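Local coordinates for lipoprotein signal peptidase (Staphylococcus aureus, PDB 6RYO), which probably removes signal peptides from prolipoproteins in the bacterial membrane, acting as an aspartic endopeptidase, at residues A[142-147]-A[154-159]. Residues are numbered along the deposited sequence; the frame is centred on the assembly and turned at random.
Sequences DFIDTN and PIFNIA. With OLC ((2R)-2,3-dihydroxypropyl (9Z)-octadec-9-enoate), chain B; OLC ((2R)-2,3-dihydroxypropyl (9Z)-octadec-9-enoate), chain C.
Ile144 and Phe156 pair in a single antiparallel, hydrogen-bonded bridge. Ile144 N gives its hydrogen to Phe156 O at 2.8 Å, and Phe156 N returns a bond to Ile144 O at 3.2 Å. Phe143 N also reaches Phe156 O, from above the carbonyl plane. One carbonyl thus accepts two successive N-H groups, and Phe143 and Ile144 together face Phe156 as a classic beta bulge. Ile155 CA adds a C-H...O contact to Ile144 O at 3.3 Å.

Apolar packing follows the bridge. Ile144 CG2 lies over one face of the Phe156 ring, 3.8 Å from its centroid and displaced toward the rim, in a CH-pi contact. With chi1 of -65°, Ile144 sets CG2 anti to its backbone N, over this ring. A monoolein chain covers the opposite face, its C4 above the ring centre. Ile144 CD1 and Phe143 CZ both continue to Ile158, CZ approaching Ile158 CG1 at 4.1 Å. The Phe143 ring also meets Asn157 CB obliquely, at CE1.

Polar groups gather around Asp142. Its OD1 stands 2.9 Å from Asn157 ND2, but the angle is too poor for a hydrogen bond. The Asp142 carboxylate and the Asn157 amide are turned 51° against each other. OD1 is instead bonded to a polar side chain of the bound peptide. Asn157 is the N-cap of helix 158-174: its OD1 accepts from Asp160 N, while its ND2 bonds to Val141 O. It therefore ties the first part of strand 140-146 to the start of the helix.

Asp142 and Asp160 are the predicted catalytic pair of this A8-family aspartic peptidase. The bulged bridge joins edge strand 140-146 to the segment leading into the helix that carries Asp160, within the intramembrane active site.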
ATOM      1  N   ASP A 142      -9.549  -5.030   3.792  1.00 21.10           N
ATOM      2  CA  ASP A 142      -9.940  -4.078   2.763  1.00 24.04           C
ATOM      3  C   ASP A 142     -11.250  -3.423   3.171  1.00 23.70           C
ATOM      4  O   ASP A 142     -12.209  -4.118   3.526  1.00 25.64           O
ATOM      5  CB  ASP A 142     -10.093  -4.765   1.408  1.00 22.86           C
ATOM      6  CG  ASP A 142      -8.770  -5.203   0.824  1.00 25.67           C
ATOM      7  OD1 ASP A 142      -7.741  -4.553   1.110  1.00 31.07           O
ATOM      8  OD2 ASP A 142      -8.759  -6.197   0.067  1.00 28.58           O
ATOM      9  N   PHE A 143     -11.291  -2.089   3.126  1.00 21.14           N
ATOM     10  CA  PHE A 143     -12.492  -1.368   3.544  1.00 20.17           C
ATOM     11  C   PHE A 143     -12.909  -0.221   2.634  1.00 21.89           C
ATOM     12  O   PHE A 143     -14.051   0.234   2.753  1.00 23.88           O
ATOM     13  CB  PHE A 143     -12.318  -0.826   4.969  1.00 21.69           C
ATOM     14  CG  PHE A 143     -11.099   0.036   5.147  1.00 22.33           C
ATOM     15  CD1 PHE A 143      -9.875  -0.527   5.470  1.00 20.21           C
ATOM     16  CD2 PHE A 143     -11.180   1.410   5.000  1.00 24.30           C
ATOM     17  CE1 PHE A 143      -8.754   0.262   5.637  1.00 14.93           C
ATOM     18  CE2 PHE A 143     -10.060   2.206   5.167  1.00 18.75           C
ATOM     19  CZ  PHE A 143      -8.846   1.630   5.485  1.00 18.97           C
ATOM     20  N   ILE A 144     -12.059   0.266   1.734  1.00 23.35           N
ATOM     21  CA  ILE A 144     -12.412   1.413   0.900  1.00 20.16           C
ATOM     22  C   ILE A 144     -13.208   0.923  -0.304  1.00 25.21           C
ATOM     23  O   ILE A 144     -12.699   0.162  -1.133  1.00 27.92           O
ATOM     24  CB  ILE A 144     -11.164   2.190   0.462  1.00 14.74           C
ATOM     25  CG1 ILE A 144     -10.469   2.807   1.677  1.00  6.69           C
ATOM     26  CG2 ILE A 144     -11.535   3.268  -0.539  1.00 17.70           C
ATOM     27  CD1 ILE A 144      -9.236   3.615   1.332  1.00  6.56           C
ATOM     28  N   ASP A 145     -14.456   1.377  -0.408  1.00 28.90           N
ATOM     29  CA  ASP A 145     -15.391   0.932  -1.436  1.00 33.27           C
ATOM     30  C   ASP A 145     -15.977   2.164  -2.112  1.00 36.22           C
ATOM     31  O   ASP A 145     -16.814   2.857  -1.525  1.00 33.72           O
ATOM     32  CB  ASP A 145     -16.494   0.065  -0.825  1.00 38.97           C
ATOM     33  CG  ASP A 145     -17.441  -0.500  -1.866  1.00 48.22           C
ATOM     34  OD1 ASP A 145     -17.158  -0.375  -3.076  1.00 52.06           O
ATOM     35  OD2 ASP A 145     -18.477  -1.075  -1.469  1.00 50.13           O
ATOM     36  N   THR A 146     -15.545   2.436  -3.342  1.00 42.46           N
ATOM     37  CA  THR A 146     -15.963   3.627  -4.066  1.00 46.89           C
ATOM     38  C   THR A 146     -16.507   3.240  -5.435  1.00 49.03           C
ATOM     39  O   THR A 146     -16.361   2.104  -5.893  1.00 44.64           O
ATOM     40  CB  THR A 146     -14.806   4.627  -4.230  1.00 48.68           C
ATOM     41  OG1 THR A 146     -13.959   4.210  -5.306  1.00 47.11           O
ATOM     42  CG2 THR A 146     -13.979   4.721  -2.950  1.00 52.73           C
ATOM     43  N   ASN A 147     -17.155   4.210  -6.081  1.00 58.76           N
ATOM     44  CA  ASN A 147     -17.619   4.087  -7.459  1.00 64.82           C
ATOM     45  C   ASN A 147     -17.048   5.211  -8.317  1.00 64.32           C
ATOM     46  O   ASN A 147     -17.637   5.601  -9.328  1.00 62.83           O
ATOM     47  CB  ASN A 147     -19.147   4.075  -7.519  1.00 74.27           C
ATOM     48  CG  ASN A 147     -19.680   3.521  -8.831  1.00 86.99           C
ATOM     49  OD1 ASN A 147     -18.965   2.840  -9.568  1.00 88.42           O
ATOM     50  ND2 ASN A 147     -20.942   3.810  -9.126  1.00 96.01           N
ATOM     51  N   PRO A 154     -12.037  -3.315  -7.034  1.00 35.43           N
ATOM     52  CA  PRO A 154     -12.069  -4.047  -5.762  1.00 29.61           C
ATOM     53  C   PRO A 154     -11.926  -3.128  -4.556  1.00 24.68           C
ATOM     54  O   PRO A 154     -11.446  -1.997  -4.647  1.00 27.58           O
ATOM     55  CB  PRO A 154     -10.873  -5.000  -5.875  1.00 24.20           C
ATOM     56  CG  PRO A 154      -9.946  -4.312  -6.828  1.00 27.84           C
ATOM     57  CD  PRO A 154     -10.837  -3.632  -7.827  1.00 34.31           C
ATOM     58  N   ILE A 155     -12.359  -3.645  -3.408  1.00 17.46           N
ATOM     59  CA  ILE A 155     -12.223  -2.926  -2.147  1.00 17.15           C
ATOM     60  C   ILE A 155     -10.754  -2.931  -1.743  1.00 17.83           C
ATOM     61  O   ILE A 155     -10.130  -3.993  -1.637  1.00 21.55           O
ATOM     62  CB  ILE A 155     -13.106  -3.558  -1.062  1.00 20.18           C
ATOM     63  CG1 ILE A 155     -14.543  -3.709  -1.568  1.00 20.57           C
ATOM     64  CG2 ILE A 155     -13.082  -2.724   0.206  1.00 24.79           C
ATOM     65  CD1 ILE A 155     -15.460  -4.449  -0.617  1.00 19.53           C
ATOM     66  N   PHE A 156     -10.193  -1.744  -1.526  1.00 16.39           N
ATOM     67  CA  PHE A 156      -8.779  -1.602  -1.194  1.00 17.18           C
ATOM     68  C   PHE A 156      -8.622  -0.851   0.129  1.00 21.58           C
ATOM     69  O   PHE A 156      -9.598  -0.585   0.836  1.00 24.17           O
ATOM     70  CB  PHE A 156      -8.021  -0.913  -2.332  1.00 23.05           C
ATOM     71  CG  PHE A 156      -8.524   0.465  -2.659  1.00 24.66           C
ATOM     72  CD1 PHE A 156      -9.603   0.641  -3.510  1.00 21.40           C
ATOM     73  CD2 PHE A 156      -7.902   1.586  -2.133  1.00 25.11           C
ATOM     74  CE1 PHE A 156     -10.061   1.908  -3.818  1.00 20.83           C
ATOM     75  CE2 PHE A 156      -8.354   2.855  -2.439  1.00 24.72           C
ATOM     76  CZ  PHE A 156      -9.434   3.014  -3.286  1.00 22.65           C
ATOM     77  N   ASN A 157      -7.377  -0.513   0.464  1.00 19.35           N
ATOM     78  CA  ASN A 157      -7.056   0.088   1.752  1.00 21.28           C
ATOM     79  C   ASN A 157      -5.986   1.158   1.549  1.00 22.95           C
ATOM     80  O   ASN A 157      -5.648   1.526   0.419  1.00 23.39           O
ATOM     81  CB  ASN A 157      -6.618  -0.994   2.748  1.00 20.96           C
ATOM     82  CG  ASN A 157      -5.541  -1.906   2.186  1.00 20.52           C
ATOM     83  OD1 ASN A 157      -4.640  -1.461   1.477  1.00 20.37           O
ATOM     84  ND2 ASN A 157      -5.638  -3.194   2.496  1.00 22.06           N
ATOM     85  N   ILE A 158      -5.458   1.668   2.663  1.00 21.16           N
ATOM     86  CA  ILE A 158      -4.445   2.718   2.604  1.00 17.20           C
ATOM     87  C   ILE A 158      -3.143   2.182   2.017  1.00 17.32           C
ATOM     88  O   ILE A 158      -2.482   2.860   1.221  1.00 22.04           O
ATOM     89  CB  ILE A 158      -4.230   3.325   4.002  1.00 15.68           C
ATOM     90  CG1 ILE A 158      -5.544   3.893   4.544  1.00 18.00           C
ATOM     91  CG2 ILE A 158      -3.167   4.403   3.955  1.00 12.04           C
ATOM     92  CD1 ILE A 158      -6.086   5.052   3.738  1.00 22.46           C
ATOM     93  N   ALA A 159      -2.754   0.962   2.399  1.00 16.32           N
ATOM     94  CA  ALA A 159      -1.529   0.370   1.865  1.00 17.73           C
ATOM     95  C   ALA A 159      -1.592   0.242   0.348  1.00 25.09           C
ATOM     96  O   ALA A 159      -0.589   0.459  -0.344  1.00 34.93           O
ATOM     97  CB  ALA A 159      -1.278  -0.993   2.509  1.00 18.39           C
TER
HETATM   98  C10 OLC B 101      -6.509   7.683  -2.939  1.00 46.62           C
HETATM   99  C9  OLC B 101      -5.591   7.178  -3.734  1.00 45.97           C
HETATM  100  C11 OLC B 101      -7.919   7.941  -3.463  1.00 44.72           C
HETATM  101  C8  OLC B 101      -5.937   6.849  -5.185  1.00 42.96           C
HETATM  102  C24 OLC B 101      -7.902  -4.899  -3.804  1.00 45.38           C
HETATM  103  C12 OLC B 101      -8.924   7.750  -2.329  1.00 38.69           C
HETATM  104  C7  OLC B 101      -5.311   5.515  -5.581  1.00 33.91           C
HETATM  105  C13 OLC B 101     -10.061   6.852  -2.808  1.00 30.08           C
HETATM  106  C6  OLC B 101      -6.317   4.391  -5.345  1.00 25.49           C
HETATM  107  C14 OLC B 101     -11.372   7.341  -2.198  1.00 28.12           C
HETATM  108  C5  OLC B 101      -5.699   3.072  -5.797  1.00 22.19           C
HETATM  109  C4  OLC B 101      -6.620   1.911  -5.435  1.00 23.70           C
HETATM  110  C3  OLC B 101      -5.823   0.611  -5.511  1.00 24.00           C
HETATM  111  C2  OLC B 101      -6.765  -0.542  -5.848  1.00 29.62           C
HETATM  112  C21 OLC B 101      -6.119  -4.208  -5.417  1.00 34.61           C
HETATM  113  C1  OLC B 101      -6.058  -1.870  -5.591  1.00 35.95           C
HETATM  114  C22 OLC B 101      -6.436  -5.058  -4.190  1.00 38.39           C
HETATM  115  O19 OLC B 101      -4.875  -1.936  -5.632  1.00 45.27           O
HETATM  116  O25 OLC B 101      -8.402  -6.135  -3.370  1.00 49.31           O
HETATM  117  O23 OLC B 101      -6.185  -6.403  -4.476  1.00 37.94           O
HETATM  118  O20 OLC B 101      -6.819  -3.005  -5.300  1.00 34.45           O
HETATM  119  C18 OLC C 201      -7.505   7.457   1.377  1.00 49.09           C
HETATM  120  C10 OLC C 201       0.418   9.082   0.379  1.00 56.68           C
HETATM  121  C9  OLC C 201       1.063  10.231   0.371  1.00 59.77           C
HETATM  122  C17 OLC C 201      -6.289   7.136   0.512  1.00 48.44           C
HETATM  123  C11 OLC C 201      -0.015   8.448   1.700  1.00 49.32           C
HETATM  124  C8  OLC C 201       1.389  10.948   1.681  1.00 56.50           C
HETATM  125  C24 OLC C 201       9.274  19.756  -0.146  1.00 72.23           C
HETATM  126  C16 OLC C 201      -5.451   8.401   0.357  1.00 51.78           C
HETATM  127  C12 OLC C 201      -1.107   7.415   1.434  1.00 40.61           C
HETATM  128  C7  OLC C 201       1.669  12.426   1.411  1.00 53.81           C
HETATM  129  C15 OLC C 201      -4.697   8.650   1.660  1.00 54.72           C
HETATM  130  C13 OLC C 201      -2.366   8.140   0.968  1.00 43.69           C
HETATM  131  C6  OLC C 201       2.983  12.583   0.646  1.00 50.11           C
HETATM  132  C14 OLC C 201      -3.557   7.643   1.782  1.00 50.34           C
HETATM  133  C5  OLC C 201       4.121  12.878   1.621  1.00 50.29           C
HETATM  134  C4  OLC C 201       4.321  14.387   1.750  1.00 50.27           C
HETATM  135  C3  OLC C 201       5.654  14.779   1.114  1.00 52.38           C
HETATM  136  C2  OLC C 201       6.438  15.670   2.077  1.00 57.57           C
HETATM  137  C21 OLC C 201       8.037  18.355   1.505  1.00 70.11           C
HETATM  138  C1  OLC C 201       7.783  16.033   1.450  1.00 63.76           C
HETATM  139  C22 OLC C 201       9.219  19.301   1.311  1.00 74.07           C
HETATM  140  O19 OLC C 201       8.205  15.397   0.544  1.00 66.43           O
HETATM  141  O25 OLC C 201      10.555  20.247  -0.426  1.00 69.87           O
HETATM  142  O23 OLC C 201       9.072  20.413   2.149  1.00 78.00           O
HETATM  143  O20 OLC C 201       8.517  17.117   1.942  1.00 66.06           O